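Local coordinates for protein putative TetR-family transcriptional regulator (Rhodococcus sp., PDB 2G3B) that probably binds cis-regulatory DNA through an N-terminal helix-turn-helix domain and represses transcription as a TetR-family regulator, at residues Ala13-Ile21 / Glu96-Ser107. Sequence-based numbering, arbitrary orientation.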
ATOM      1  N   ALA A  13      -6.300   2.500  18.154  1.00 31.98           N
ATOM      2  CA  ALA A  13      -5.225   1.935  17.311  1.00 31.87           C
ATOM      3  C   ALA A  13      -5.199   0.385  17.301  1.00 31.80           C
ATOM      4  O   ALA A  13      -5.109  -0.246  16.225  1.00 33.28           O
ATOM      5  CB  ALA A  13      -3.862   2.507  17.756  1.00 31.13           C
ATOM      6  N   THR A  14      -5.296  -0.230  18.478  1.00 29.92           N
ATOM      7  CA  THR A  14      -5.365  -1.690  18.582  1.00 30.77           C
ATOM      8  C   THR A  14      -6.595  -2.332  17.900  1.00 31.04           C
ATOM      9  O   THR A  14      -6.454  -3.316  17.196  1.00 31.01           O
ATOM     10  CB  THR A  14      -5.332  -2.105  20.079  1.00 31.57           C
ATOM     11  OG1 THR A  14      -4.185  -1.497  20.678  1.00 32.10           O
ATOM     12  CG2 THR A  14      -5.277  -3.645  20.245  1.00 32.88           C
ATOM     13  N   ALA A  15      -7.784  -1.776  18.147  1.00 30.92           N
ATOM     14  CA  ALA A  15      -9.017  -2.191  17.499  1.00 31.80           C
ATOM     15  C   ALA A  15      -8.929  -2.091  15.992  1.00 32.51           C
ATOM     16  O   ALA A  15      -9.247  -3.032  15.232  1.00 33.41           O
ATOM     17  CB  ALA A  15     -10.202  -1.335  18.050  1.00 32.87           C
ATOM     18  N   ILE A  16      -8.444  -0.972  15.530  1.00 32.57           N
ATOM     19  CA  ILE A  16      -8.248  -0.845  14.100  1.00 32.16           C
ATOM     20  C   ILE A  16      -7.261  -1.868  13.537  1.00 32.94           C
ATOM     21  O   ILE A  16      -7.580  -2.519  12.537  1.00 32.90           O
ATOM     22  CB  ILE A  16      -7.878   0.572  13.697  1.00 33.30           C
ATOM     23  CG1 ILE A  16      -9.036   1.527  14.112  1.00 31.82           C
ATOM     24  CG2 ILE A  16      -7.652   0.621  12.133  1.00 31.68           C
ATOM     25  CD1 ILE A  16      -8.643   3.027  14.124  1.00 37.62           C
ATOM     26  N   ALA A  17      -6.093  -2.011  14.165  1.00 32.00           N
ATOM     27  CA  ALA A  17      -5.092  -2.958  13.712  1.00 33.12           C
ATOM     28  C   ALA A  17      -5.620  -4.412  13.639  1.00 34.08           C
ATOM     29  O   ALA A  17      -5.292  -5.154  12.688  1.00 32.40           O
ATOM     30  CB  ALA A  17      -3.834  -2.886  14.603  1.00 32.56           C
ATOM     31  N   GLN A  18      -6.433  -4.786  14.625  1.00 33.70           N
ATOM     32  CA  GLN A  18      -6.801  -6.177  14.833  1.00 36.30           C
ATOM     33  C   GLN A  18      -8.097  -6.582  14.146  1.00 36.25           C
ATOM     34  O   GLN A  18      -8.232  -7.741  13.716  1.00 37.22           O
ATOM     35  CB  GLN A  18      -6.962  -6.448  16.357  1.00 36.19           C
ATOM     36  CG  GLN A  18      -5.601  -6.443  17.106  1.00 42.13           C
ATOM     37  CD  GLN A  18      -4.583  -7.459  16.545  1.00 48.03           C
ATOM     38  OE1 GLN A  18      -3.514  -7.095  16.006  1.00 50.64           O
ATOM     39  NE2 GLN A  18      -4.912  -8.745  16.678  1.00 50.33           N
ATOM     40  N   ARG A  19      -9.041  -5.652  14.082  1.00 35.66           N
ATOM     41  CA  ARG A  19     -10.435  -5.946  13.701  1.00 36.95           C
ATOM     42  C   ARG A  19     -10.887  -5.072  12.514  1.00 36.15           C
ATOM     43  O   ARG A  19     -11.966  -5.258  11.951  1.00 35.62           O
ATOM     44  CB  ARG A  19     -11.348  -5.710  14.911  1.00 37.12           C
ATOM     45  CG  ARG A  19     -11.185  -6.721  16.098  1.00 38.00           C
ATOM     46  CD  ARG A  19     -12.236  -6.441  17.231  1.00 40.65           C
ATOM     47  NE  ARG A  19     -11.789  -5.410  18.193  1.00 48.32           N
ATOM     48  CZ  ARG A  19     -12.525  -4.901  19.194  1.00 54.10           C
ATOM     49  NH1 ARG A  19     -13.792  -5.310  19.419  1.00 55.69           N
ATOM     50  NH2 ARG A  19     -11.995  -3.964  19.997  1.00 54.99           N
ATOM     51  N   GLY A  20     -10.024  -4.143  12.132  1.00 36.84           N
ATOM     52  CA  GLY A  20     -10.281  -3.191  11.076  1.00 37.03           C
ATOM     53  C   GLY A  20     -11.271  -2.124  11.510  1.00 38.49           C
ATOM     54  O   GLY A  20     -11.810  -2.159  12.608  1.00 37.50           O
ATOM     55  N   ILE A  21     -11.535  -1.190  10.605  1.00 39.77           N
ATOM     56  CA  ILE A  21     -12.553  -0.159  10.812  1.00 42.76           C
ATOM     57  C   ILE A  21     -13.955  -0.730  11.177  1.00 44.02           C
ATOM     58  O   ILE A  21     -14.607  -0.207  12.060  1.00 44.05           O
ATOM     59  CB  ILE A  21     -12.468   0.848   9.592  1.00 43.06           C
ATOM     60  CG1 ILE A  21     -11.226   1.737   9.726  1.00 44.13           C
ATOM     61  CG2 ILE A  21     -13.727   1.605   9.256  1.00 45.40           C
ATOM     62  CD1 ILE A  21     -10.851   2.080  11.147  1.00 49.84           C
ATOM     63  N   GLU A  96       1.984  -2.710  15.112  1.00 34.42           N
ATOM     64  CA  GLU A  96       0.597  -2.271  15.291  1.00 32.07           C
ATOM     65  C   GLU A  96       0.289  -1.000  14.510  1.00 31.19           C
ATOM     66  O   GLU A  96      -0.755  -0.918  13.869  1.00 31.40           O
ATOM     67  CB  GLU A  96       0.278  -2.093  16.757  1.00 32.50           C
ATOM     68  CG  GLU A  96      -1.221  -1.847  16.930  1.00 33.34           C
ATOM     69  CD  GLU A  96      -1.550  -1.451  18.308  1.00 33.66           C
ATOM     70  OE1 GLU A  96      -1.289  -0.288  18.654  1.00 31.54           O
ATOM     71  OE2 GLU A  96      -2.014  -2.322  19.063  1.00 32.10           O
ATOM     72  N   ASN A  97       1.148   0.007  14.574  1.00 30.42           N
ATOM     73  CA  ASN A  97       0.904   1.256  13.832  1.00 32.15           C
ATOM     74  C   ASN A  97       0.719   0.939  12.359  1.00 32.57           C
ATOM     75  O   ASN A  97      -0.124   1.498  11.687  1.00 30.51           O
ATOM     76  CB  ASN A  97       2.176   2.157  13.786  1.00 32.93           C
ATOM     77  CG  ASN A  97       2.276   3.089  14.959  1.00 37.44           C
ATOM     78  OD1 ASN A  97       1.302   3.250  15.730  1.00 35.64           O
ATOM     79  ND2 ASN A  97       3.475   3.741  15.118  1.00 37.71           N
ATOM     80  N   SER A  98       1.594   0.050  11.879  1.00 33.16           N
ATOM     81  CA  SER A  98       1.612  -0.356  10.485  1.00 33.77           C
ATOM     82  C   SER A  98       0.344  -1.106  10.048  1.00 33.34           C
ATOM     83  O   SER A  98      -0.231  -0.777   8.991  1.00 31.77           O
ATOM     84  CB  SER A  98       2.916  -1.128  10.231  1.00 35.34           C
ATOM     85  OG  SER A  98       2.979  -1.424   8.877  1.00 41.57           O
ATOM     86  N   LEU A  99      -0.123  -2.070  10.870  1.00 32.28           N
ATOM     87  CA  LEU A  99      -1.379  -2.734  10.647  1.00 32.89           C
ATOM     88  C   LEU A  99      -2.554  -1.769  10.587  1.00 32.78           C
ATOM     89  O   LEU A  99      -3.396  -1.908   9.691  1.00 33.54           O
ATOM     90  CB  LEU A  99      -1.683  -3.813  11.718  1.00 34.00           C
ATOM     91  CG  LEU A  99      -0.780  -5.025  11.709  1.00 35.09           C
ATOM     92  CD1 LEU A  99      -0.830  -5.714  13.116  1.00 36.36           C
ATOM     93  CD2 LEU A  99      -1.243  -5.976  10.522  1.00 32.43           C
ATOM     94  N   ALA A 100      -2.637  -0.847  11.553  1.00 31.37           N
ATOM     95  CA  ALA A 100      -3.749   0.127  11.645  1.00 30.91           C
ATOM     96  C   ALA A 100      -3.728   1.051  10.435  1.00 32.00           C
ATOM     97  O   ALA A 100      -4.751   1.249   9.806  1.00 31.38           O
ATOM     98  CB  ALA A 100      -3.663   0.934  12.931  1.00 32.18           C
ATOM     99  N   TRP A 101      -2.535   1.517  10.031  1.00 31.61           N
ATOM    100  CA  TRP A 101      -2.432   2.382   8.868  1.00 32.70           C
ATOM    101  C   TRP A 101      -2.842   1.615   7.608  1.00 33.14           C
ATOM    102  O   TRP A 101      -3.570   2.137   6.786  1.00 34.18           O
ATOM    103  CB  TRP A 101      -0.986   2.896   8.733  1.00 33.40           C
ATOM    104  CG  TRP A 101      -0.835   3.935   7.740  1.00 35.39           C
ATOM    105  CD1 TRP A 101      -0.492   3.774   6.405  1.00 35.13           C
ATOM    106  CD2 TRP A 101      -0.996   5.338   7.954  1.00 35.13           C
ATOM    107  NE1 TRP A 101      -0.461   5.016   5.801  1.00 38.28           N
ATOM    108  CE2 TRP A 101      -0.764   5.984   6.722  1.00 34.90           C
ATOM    109  CE3 TRP A 101      -1.367   6.115   9.062  1.00 36.14           C
ATOM    110  CZ2 TRP A 101      -0.843   7.388   6.577  1.00 36.34           C
ATOM    111  CZ3 TRP A 101      -1.452   7.495   8.916  1.00 36.30           C
ATOM    112  CH2 TRP A 101      -1.183   8.114   7.674  1.00 37.91           C
ATOM    113  N   ASN A 102      -2.323   0.404   7.438  1.00 33.74           N
ATOM    114  CA  ASN A 102      -2.706  -0.485   6.350  1.00 34.11           C
ATOM    115  C   ASN A 102      -4.234  -0.630   6.211  1.00 34.22           C
ATOM    116  O   ASN A 102      -4.784  -0.510   5.104  1.00 33.20           O
ATOM    117  CB  ASN A 102      -2.076  -1.868   6.613  1.00 33.92           C
ATOM    118  CG  ASN A 102      -1.905  -2.683   5.342  1.00 38.84           C
ATOM    119  OD1 ASN A 102      -2.608  -3.658   5.130  1.00 44.17           O
ATOM    120  ND2 ASN A 102      -0.974  -2.280   4.499  1.00 31.82           N
ATOM    121  N   GLU A 103      -4.913  -0.844   7.352  1.00 33.61           N
ATOM    122  CA  GLU A 103      -6.392  -0.923   7.405  1.00 33.74           C
ATOM    123  C   GLU A 103      -7.071   0.372   6.990  1.00 32.41           C
ATOM    124  O   GLU A 103      -7.994   0.380   6.183  1.00 32.61           O
ATOM    125  CB  GLU A 103      -6.883  -1.303   8.819  1.00 33.47           C
ATOM    126  CG  GLU A 103      -6.637  -2.772   9.172  1.00 35.33           C
ATOM    127  CD  GLU A 103      -7.599  -3.721   8.440  1.00 39.18           C
ATOM    128  OE1 GLU A 103      -8.664  -3.278   7.921  1.00 36.20           O
ATOM    129  OE2 GLU A 103      -7.288  -4.937   8.427  1.00 43.56           O
ATOM    130  N   LEU A 104      -6.632   1.465   7.563  1.00 32.08           N
ATOM    131  CA  LEU A 104      -7.202   2.777   7.205  1.00 31.76           C
ATOM    132  C   LEU A 104      -6.995   3.143   5.756  1.00 31.99           C
ATOM    133  O   LEU A 104      -7.917   3.687   5.081  1.00 32.35           O
ATOM    134  CB  LEU A 104      -6.573   3.843   8.091  1.00 31.55           C
ATOM    135  CG  LEU A 104      -7.019   3.705   9.561  1.00 35.15           C
ATOM    136  CD1 LEU A 104      -5.968   4.320  10.483  1.00 36.33           C
ATOM    137  CD2 LEU A 104      -8.421   4.302   9.838  1.00 39.92           C
ATOM    138  N   ARG A 105      -5.779   2.895   5.268  1.00 31.61           N
ATOM    139  CA  ARG A 105      -5.489   3.170   3.814  1.00 32.30           C
ATOM    140  C   ARG A 105      -6.414   2.338   2.879  1.00 32.61           C
ATOM    141  O   ARG A 105      -7.007   2.864   1.920  1.00 34.30           O
ATOM    142  CB  ARG A 105      -3.993   2.947   3.523  1.00 30.03           C
ATOM    143  CG  ARG A 105      -3.665   2.871   2.046  1.00 32.24           C
ATOM    144  CD  ARG A 105      -3.729   4.240   1.366  1.00 27.62           C
ATOM    145  NE  ARG A 105      -2.784   5.196   1.941  1.00 28.84           N
ATOM    146  CZ  ARG A 105      -2.922   6.517   1.887  1.00 32.38           C
ATOM    147  NH1 ARG A 105      -3.960   7.086   1.254  1.00 30.50           N
ATOM    148  NH2 ARG A 105      -2.012   7.278   2.463  1.00 33.03           N
ATOM    149  N   ALA A 106      -6.577   1.047   3.171  1.00 32.95           N
ATOM    150  CA  ALA A 106      -7.448   0.162   2.400  1.00 33.33           C
ATOM    151  C   ALA A 106      -8.914   0.560   2.514  1.00 33.71           C
ATOM    152  O   ALA A 106      -9.660   0.528   1.533  1.00 35.40           O
ATOM    153  CB  ALA A 106      -7.261  -1.354   2.852  1.00 32.19           C
ATOM    154  N   SER A 107      -9.336   0.975   3.701  1.00 35.06           N
ATOM    155  CA  SER A 107     -10.762   1.284   3.921  1.00 34.46           C
ATOM    156  C   SER A 107     -11.190   2.585   3.290  1.00 35.14           C
ATOM    157  O   SER A 107     -12.347   2.722   2.907  1.00 35.29           O
ATOM    158  CB  SER A 107     -11.077   1.323   5.425  1.00 34.49           C
ATOM    159  OG  SER A 107     -11.061  -0.000   5.966  1.00 34.79           O
TER
HETATM  160  O   HOH W   1      -5.354  -6.075  10.265  1.00 40.22           O
HETATM  161  O   HOH W   2      -2.347  -4.911  18.097  1.00 43.48           O
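Ala-17 packs its methyl group between Glu-96 and Leu-99, with CB 3.6 Å from Glu-96 CG and 3.7 Å from Leu-99 CB. So small a residue lets helices 2-23 and 92-110 come close: the CA atoms of Ala-17 and Ala-100 are 3.9 Å apart, and the axes of segments 13-21 and 96-107 cross at 54°. Glu-96 holds its CG anti to the backbone N (chi1 -171°) and continues extended, which carries the carboxylate past Ala-17 to Thr-14, where OE2 lies 2.8 Å from OG1. That hydroxyl also has Lys-10 O as a possible acceptor. OE2 further takes a bond from a water that reaches Gln-18 OE1, while OE1 forms a salt bridge with Arg-61 of helix 47-66. An alanine in place of Glu-96 would probably leave Arg-61 without this countercharge and expose the methyl of Ala-17 on one flank. Ile-16 CG2 packs on Ala-100 CB and Leu-104 CG, and Ile-21 CD1 meets Leu-104 CD2 at 3.5 Å. Glu-103 lays its bent chain against Ile-16 O and Gly-20; OE2 pairs with Arg-22 of the second subunit, and a water lies within hydrogen-bonding distance of OE2 and Ala-17 O. An apolar seam bordered by two anchored carboxylates thus joins the predicted DNA-binding domain to the C-terminal domain and, through Glu-103, to the dimer partner, consistent with coupling between the domains.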